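Local coordinates for putative ferritin-like diiron-carboxylate protein TM1526 (Thermotoga maritima, PDB 1VJX) that is of unknown function but probably acts as a metal-binding oxidoreductase of the rubrerythrin branch of the ferritin-like family, at residues L51-M65 / A131-H145. Numbering follows the deposited sequence.
Sequences LADQERIHAEIFRKM and AQKTVKKIIDQEKEH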
loop_
_atom_site.group_PDB
_atom_site.type_symbol
_atom_site.label_atom_id
_atom_site.label_comp_id
_atom_site.label_asym_id
_atom_site.label_seq_id
_atom_site.Cartn_x
_atom_site.Cartn_y
_atom_site.Cartn_z
ATOM N N LEU A 51 -3.182 -1.077 11.059
ATOM C CA LEU A 51 -2.695 -1.125 9.689
ATOM C C LEU A 51 -3.581 -0.281 8.788
ATOM O O LEU A 51 -3.072 0.463 7.974
ATOM C CB LEU A 51 -2.582 -2.580 9.189
ATOM C CG LEU A 51 -1.534 -3.469 9.878
ATOM C CD1 LEU A 51 -1.459 -4.858 9.268
ATOM C CD2 LEU A 51 -0.183 -2.842 9.793
ATOM N N ALA A 52 -4.899 -0.364 8.984
ATOM C CA ALA A 52 -5.883 0.436 8.232
ATOM C C ALA A 52 -5.728 1.947 8.456
ATOM O O ALA A 52 -5.747 2.697 7.498
ATOM C CB ALA A 52 -7.303 -0.007 8.561
ATOM N N ASP A 53 -5.566 2.383 9.703
ATOM C CA ASP A 53 -5.361 3.793 10.020
ATOM C C ASP A 53 -4.049 4.279 9.434
ATOM O O ASP A 53 -3.969 5.379 8.934
ATOM C CB ASP A 53 -5.342 4.013 11.533
ATOM C CG ASP A 53 -5.793 5.436 11.944
ATOM O OD1 ASP A 53 -6.979 5.813 11.687
ATOM O OD2 ASP A 53 -5.032 6.240 12.542
ATOM N N GLN A 54 -3.009 3.449 9.504
ATOM C CA GLN A 54 -1.707 3.810 8.922
ATOM C C GLN A 54 -1.789 4.016 7.426
ATOM O O GLN A 54 -1.248 4.997 6.896
ATOM C CB GLN A 54 -0.652 2.735 9.266
ATOM C CG GLN A 54 -0.277 2.794 10.742
ATOM C CD GLN A 54 0.450 1.577 11.254
ATOM O OE1 GLN A 54 1.105 0.857 10.495
ATOM N NE2 GLN A 54 0.356 1.351 12.549
ATOM N N GLU A 55 -2.452 3.076 6.746
ATOM C CA GLU A 55 -2.686 3.179 5.297
ATOM C C GLU A 55 -3.468 4.436 4.932
ATOM O O GLU A 55 -3.172 5.083 3.923
ATOM C CB GLU A 55 -3.463 1.982 4.774
ATOM C CG GLU A 55 -2.774 0.650 4.882
ATOM C CD GLU A 55 -1.568 0.510 3.975
ATOM O OE1 GLU A 55 -0.466 0.889 4.409
ATOM O OE2 GLU A 55 -1.726 -0.010 2.845
ATOM N N ARG A 56 -4.482 4.740 5.734
ATOM C CA ARG A 56 -5.242 5.996 5.642
ATOM C C ARG A 56 -4.316 7.217 5.559
ATOM O O ARG A 56 -4.305 7.954 4.544
ATOM C CB ARG A 56 -6.167 6.131 6.846
ATOM C CG ARG A 56 -7.146 7.314 6.777
ATOM C CD ARG A 56 -7.944 7.535 8.078
ATOM N NE ARG A 56 -7.050 7.637 9.234
ATOM C CZ ARG A 56 -6.422 8.751 9.620
ATOM N NH1 ARG A 56 -6.589 9.899 8.970
ATOM N NH2 ARG A 56 -5.625 8.728 10.682
ATOM N N ILE A 57 -3.510 7.403 6.605
ATOM C CA ILE A 57 -2.578 8.531 6.699
ATOM C C ILE A 57 -1.660 8.640 5.490
ATOM O O ILE A 57 -1.408 9.733 4.994
ATOM C CB ILE A 57 -1.769 8.433 8.014
ATOM C CG1 ILE A 57 -2.652 8.838 9.189
ATOM C CG2 ILE A 57 -0.499 9.318 7.983
ATOM C CD1 ILE A 57 -2.068 8.411 10.533
ATOM N N HIS A 58 -1.180 7.494 5.019
ATOM C CA HIS A 58 -0.349 7.397 3.827
ATOM C C HIS A 58 -1.036 7.922 2.598
ATOM O O HIS A 58 -0.405 8.643 1.829
ATOM C CB HIS A 58 0.047 5.952 3.565
ATOM C CG HIS A 58 1.033 5.420 4.551
ATOM N ND1 HIS A 58 1.262 4.075 4.724
ATOM C CD2 HIS A 58 1.853 6.063 5.415
ATOM C CE1 HIS A 58 2.178 3.915 5.658
ATOM N NE2 HIS A 58 2.545 5.107 6.095
ATOM N N ALA A 59 -2.306 7.543 2.414
ATOM C CA ALA A 59 -3.119 8.002 1.284
ATOM C C ALA A 59 -3.280 9.520 1.298
ATOM O O ALA A 59 -3.188 10.154 0.272
ATOM C CB ALA A 59 -4.508 7.340 1.324
ATOM N N GLU A 60 -3.546 10.076 2.482
ATOM C CA GLU A 60 -3.671 11.526 2.676
ATOM C C GLU A 60 -2.365 12.236 2.325
ATOM O O GLU A 60 -2.366 13.386 1.944
ATOM C CB GLU A 60 -4.022 11.851 4.135
ATOM C CG GLU A 60 -5.473 11.614 4.544
ATOM C CD GLU A 60 -5.748 11.766 6.067
ATOM O OE1 GLU A 60 -4.791 11.983 6.889
ATOM O OE2 GLU A 60 -6.946 11.642 6.461
ATOM N N ILE A 61 -1.235 11.555 2.489
ATOM C CA ILE A 61 0.062 12.185 2.221
ATOM C C ILE A 61 0.299 12.196 0.726
ATOM O O ILE A 61 0.696 13.221 0.165
ATOM C CB ILE A 61 1.191 11.479 3.001
ATOM C CG1 ILE A 61 1.126 11.903 4.464
ATOM C CG2 ILE A 61 2.580 11.765 2.375
ATOM C CD1 ILE A 61 1.877 10.999 5.365
ATOM N N PHE A 62 0.064 11.034 0.106
ATOM C CA PHE A 62 0.112 10.904 -1.348
ATOM C C PHE A 62 -0.890 11.829 -2.088
ATOM O O PHE A 62 -0.591 12.298 -3.178
ATOM C CB PHE A 62 -0.131 9.446 -1.769
ATOM C CG PHE A 62 1.019 8.538 -1.542
ATOM C CD1 PHE A 62 2.337 8.982 -1.648
ATOM C CD2 PHE A 62 0.784 7.181 -1.261
ATOM C CE1 PHE A 62 3.399 8.094 -1.431
ATOM C CE2 PHE A 62 1.814 6.294 -1.064
ATOM C CZ PHE A 62 3.136 6.732 -1.129
ATOM N N ARG A 63 -2.077 12.045 -1.540
ATOM C CA ARG A 63 -3.056 12.957 -2.215
ATOM C C ARG A 63 -2.509 14.396 -2.161
ATOM O O ARG A 63 -2.487 15.096 -3.154
ATOM C CB ARG A 63 -4.437 12.951 -1.561
ATOM C CG ARG A 63 -5.251 11.683 -1.748
ATOM C CD ARG A 63 -6.785 11.885 -1.533
ATOM N NE ARG A 63 -7.109 11.923 -0.112
ATOM C CZ ARG A 63 -7.344 10.844 0.641
ATOM N NH1 ARG A 63 -7.355 9.634 0.108
ATOM N NH2 ARG A 63 -7.602 10.974 1.937
ATOM N N LYS A 64 -2.049 14.825 -0.995
ATOM C CA LYS A 64 -1.498 16.166 -0.851
ATOM C C LYS A 64 -0.345 16.347 -1.836
ATOM O O LYS A 64 -0.147 17.397 -2.402
ATOM C CB LYS A 64 -1.016 16.351 0.585
ATOM C CG LYS A 64 -0.860 17.776 1.028
ATOM C CD LYS A 64 0.026 17.856 2.304
ATOM C CE LYS A 64 0.243 19.304 2.754
ATOM N NZ LYS A 64 -0.026 19.439 4.225
HETATM N N MSE A 65 0.407 15.283 -2.028
HETATM C CA MSE A 65 1.648 15.323 -2.819
HETATM C C MSE A 65 1.316 15.510 -4.287
HETATM O O MSE A 65 1.909 16.377 -4.963
HETATM C CB MSE A 65 2.446 14.049 -2.618
HETATM C CG MSE A 65 3.733 14.064 -3.344
HETATM SE SE MSE A 65 4.966 12.552 -2.859
HETATM C CE MSE A 65 5.412 12.887 -0.853
ATOM N N ALA A 131 9.974 15.526 -1.098
ATOM C CA ALA A 131 9.085 14.489 -1.609
ATOM C C ALA A 131 9.719 13.102 -1.448
ATOM O O ALA A 131 9.093 12.206 -0.902
ATOM C CB ALA A 131 8.712 14.719 -3.071
ATOM N N GLN A 132 10.926 12.912 -1.952
ATOM C CA GLN A 132 11.609 11.625 -1.765
ATOM C C GLN A 132 11.751 11.230 -0.282
ATOM O O GLN A 132 11.546 10.092 0.051
ATOM C CB GLN A 132 13.006 11.639 -2.380
ATOM C CG GLN A 132 13.023 11.708 -3.874
ATOM C CD GLN A 132 14.431 11.606 -4.439
ATOM O OE1 GLN A 132 15.320 12.379 -4.051
ATOM N NE2 GLN A 132 14.636 10.636 -5.356
ATOM N N LYS A 133 12.092 12.154 0.604
ATOM C CA LYS A 133 12.182 11.805 2.036
ATOM C C LYS A 133 10.805 11.406 2.587
ATOM O O LYS A 133 10.697 10.453 3.372
ATOM C CB LYS A 133 12.863 12.923 2.868
ATOM C CG LYS A 133 12.558 12.901 4.398
ATOM C CD LYS A 133 13.785 13.237 5.263
ATOM N N THR A 134 9.747 12.065 2.112
ATOM C CA THR A 134 8.389 11.793 2.585
ATOM C C THR A 134 7.963 10.378 2.187
ATOM O O THR A 134 7.360 9.643 2.967
ATOM C CB THR A 134 7.379 12.851 2.043
ATOM O OG1 THR A 134 7.638 14.174 2.578
ATOM C CG2 THR A 134 5.989 12.544 2.509
ATOM N N VAL A 135 8.320 10.002 0.976
ATOM C CA VAL A 135 7.991 8.688 0.451
ATOM C C VAL A 135 8.843 7.579 1.052
ATOM O O VAL A 135 8.348 6.481 1.215
ATOM C CB VAL A 135 8.057 8.654 -1.130
ATOM C CG1 VAL A 135 7.720 7.286 -1.656
ATOM C CG2 VAL A 135 7.123 9.748 -1.767
ATOM N N LYS A 136 10.110 7.845 1.349
ATOM C CA LYS A 136 10.943 6.880 2.084
ATOM C C LYS A 136 10.393 6.533 3.487
ATOM O O LYS A 136 10.473 5.396 3.913
ATOM C CB LYS A 136 12.379 7.390 2.232
ATOM C CG LYS A 136 13.263 6.387 2.973
ATOM C CD LYS A 136 14.723 6.444 2.624
ATOM C CE LYS A 136 15.474 5.114 3.037
ATOM N NZ LYS A 136 15.969 5.160 4.424
ATOM N N LYS A 137 9.885 7.535 4.199
ATOM C CA LYS A 137 9.177 7.332 5.454
ATOM C C LYS A 137 8.018 6.338 5.312
ATOM O O LYS A 137 7.901 5.391 6.104
ATOM C CB LYS A 137 8.676 8.682 5.998
ATOM C CG LYS A 137 8.355 8.680 7.503
ATOM C CD LYS A 137 7.887 10.072 7.975
ATOM C CE LYS A 137 6.916 10.000 9.180
ATOM N NZ LYS A 137 7.551 9.432 10.446
ATOM N N ILE A 138 7.202 6.536 4.271
ATOM C CA ILE A 138 6.070 5.653 3.956
ATOM C C ILE A 138 6.517 4.234 3.624
ATOM O O ILE A 138 5.918 3.271 4.082
ATOM C CB ILE A 138 5.221 6.247 2.784
ATOM C CG1 ILE A 138 4.483 7.534 3.229
ATOM C CG2 ILE A 138 4.168 5.240 2.245
ATOM C CD1 ILE A 138 3.825 8.284 2.095
ATOM N N ILE A 139 7.553 4.120 2.798
ATOM C CA ILE A 139 8.144 2.840 2.466
ATOM C C ILE A 139 8.630 2.066 3.712
ATOM O O ILE A 139 8.359 0.878 3.834
ATOM C CB ILE A 139 9.304 3.035 1.459
ATOM C CG1 ILE A 139 8.759 3.361 0.058
ATOM C CG2 ILE A 139 10.167 1.756 1.368
ATOM C CD1 ILE A 139 9.856 3.821 -0.963
ATOM N N ASP A 140 9.382 2.737 4.582
ATOM C CA ASP A 140 9.805 2.192 5.858
ATOM C C ASP A 140 8.643 1.713 6.692
ATOM O O ASP A 140 8.704 0.646 7.245
ATOM C CB ASP A 140 10.596 3.215 6.650
ATOM C CG ASP A 140 11.969 3.452 6.086
ATOM O OD1 ASP A 140 12.556 2.493 5.479
ATOM O OD2 ASP A 140 12.558 4.568 6.249
ATOM N N GLN A 141 7.568 2.489 6.770
ATOM C CA GLN A 141 6.377 2.063 7.507
ATOM C C GLN A 141 5.688 0.891 6.813
ATOM O O GLN A 141 5.170 0.007 7.458
ATOM C CB GLN A 141 5.411 3.247 7.701
ATOM C CG GLN A 141 5.820 4.155 8.873
ATOM C CD GLN A 141 5.354 5.644 8.788
ATOM O OE1 GLN A 141 4.573 6.032 7.923
ATOM N NE2 GLN A 141 5.889 6.463 9.689
ATOM N N GLU A 142 5.664 0.903 5.480
ATOM C CA GLU A 142 5.054 -0.189 4.718
ATOM C C GLU A 142 5.838 -1.467 4.946
ATOM O O GLU A 142 5.256 -2.534 4.995
ATOM C CB GLU A 142 5.000 0.135 3.232
ATOM C CG GLU A 142 3.986 1.216 2.866
ATOM C CD GLU A 142 2.540 0.831 3.141
ATOM O OE1 GLU A 142 2.285 -0.386 3.355
ATOM O OE2 GLU A 142 1.666 1.749 3.137
ATOM N N LYS A 143 7.163 -1.343 5.088
ATOM C CA LYS A 143 8.029 -2.503 5.264
ATOM C C LYS A 143 7.901 -3.080 6.674
ATOM O O LYS A 143 8.123 -4.260 6.879
ATOM C CB LYS A 143 9.473 -2.134 5.010
ATOM C CG LYS A 143 9.894 -1.956 3.556
ATOM C CD LYS A 143 11.445 -1.976 3.465
ATOM C CE LYS A 143 12.081 -0.665 3.926
ATOM N NZ LYS A 143 13.301 -0.928 4.643
ATOM N N GLU A 144 7.548 -2.235 7.639
ATOM C CA GLU A 144 7.110 -2.687 8.976
ATOM C C GLU A 144 5.723 -3.364 8.988
ATOM O O GLU A 144 5.485 -4.233 9.801
ATOM C CB GLU A 144 7.076 -1.516 9.962
ATOM C CG GLU A 144 8.444 -0.991 10.384
ATOM C CD GLU A 144 9.256 -2.016 11.112
ATOM O OE1 GLU A 144 8.664 -2.918 11.774
ATOM O OE2 GLU A 144 10.499 -1.913 11.012
ATOM N N HIS A 145 4.805 -2.939 8.114
ATOM C CA HIS A 145 3.508 -3.597 8.000
ATOM C C HIS A 145 3.778 -4.995 7.557
ATOM O O HIS A 145 3.235 -5.940 8.102
ATOM C CB HIS A 145 2.620 -2.969 6.926
ATOM C CG HIS A 145 2.072 -1.630 7.286
ATOM N ND1 HIS A 145 1.002 -1.055 6.614
ATOM C CD2 HIS A 145 2.431 -0.754 8.253
ATOM C CE1 HIS A 145 0.747 0.126 7.145
ATOM N NE2 HIS A 145 1.594 0.330 8.143
#
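Glu142 OE2 takes a weak, bent hydrogen bond from His58 ND1 (2.8 Å, 129°) and also lies 2.6 Å from Glu55 OE1. His58 ND1 is also hydrogen-bonded to Glu26 OE1 of helix 15-36, so its N-H is shared and the bond to Glu142 is the bent one. At the other end of the imidazole, NE2 gives a straight bond to Gln141 OE1 (2.9 Å, 165°), arriving in the carbonyl plane on a lone pair, with ring and amide nearly coplanar. Ile138 CG2 lies over the centre of one His58 face; Gln54 O lies over the rim of the opposite one. A leucine in place of His58 would probably leave Gln141 OE1 and Glu142 OE2 without their N-H donors. His145 drops its ring as a knob among Leu51, Gln54, Glu55 and His58, with Leu51 CD2 over one face, 3.7 Å from the ring centroid. Toward Met65 the contact turns apolar: Ile138 CD1 rests on the Phe62 ring, while the selenomethionine Met65 bends at chi3 (-64°) to press CE against Thr134 CG2 (3.4 Å). Glu55-x-x-His58 and Glu142-x-x-His145, with Glu26 and Glu112, are consistent with the diiron-carboxylate site of ferritin-like proteins. Segments 51-65 and 131-145, on helices 43-68 and 129-156, run antiparallel in the four-helix bundle, their axes 11.1 Å apart at closest approach; helix 15-36 brings Glu26 and helix 101-125 brings Glu112 and Tyr119 to the buried side.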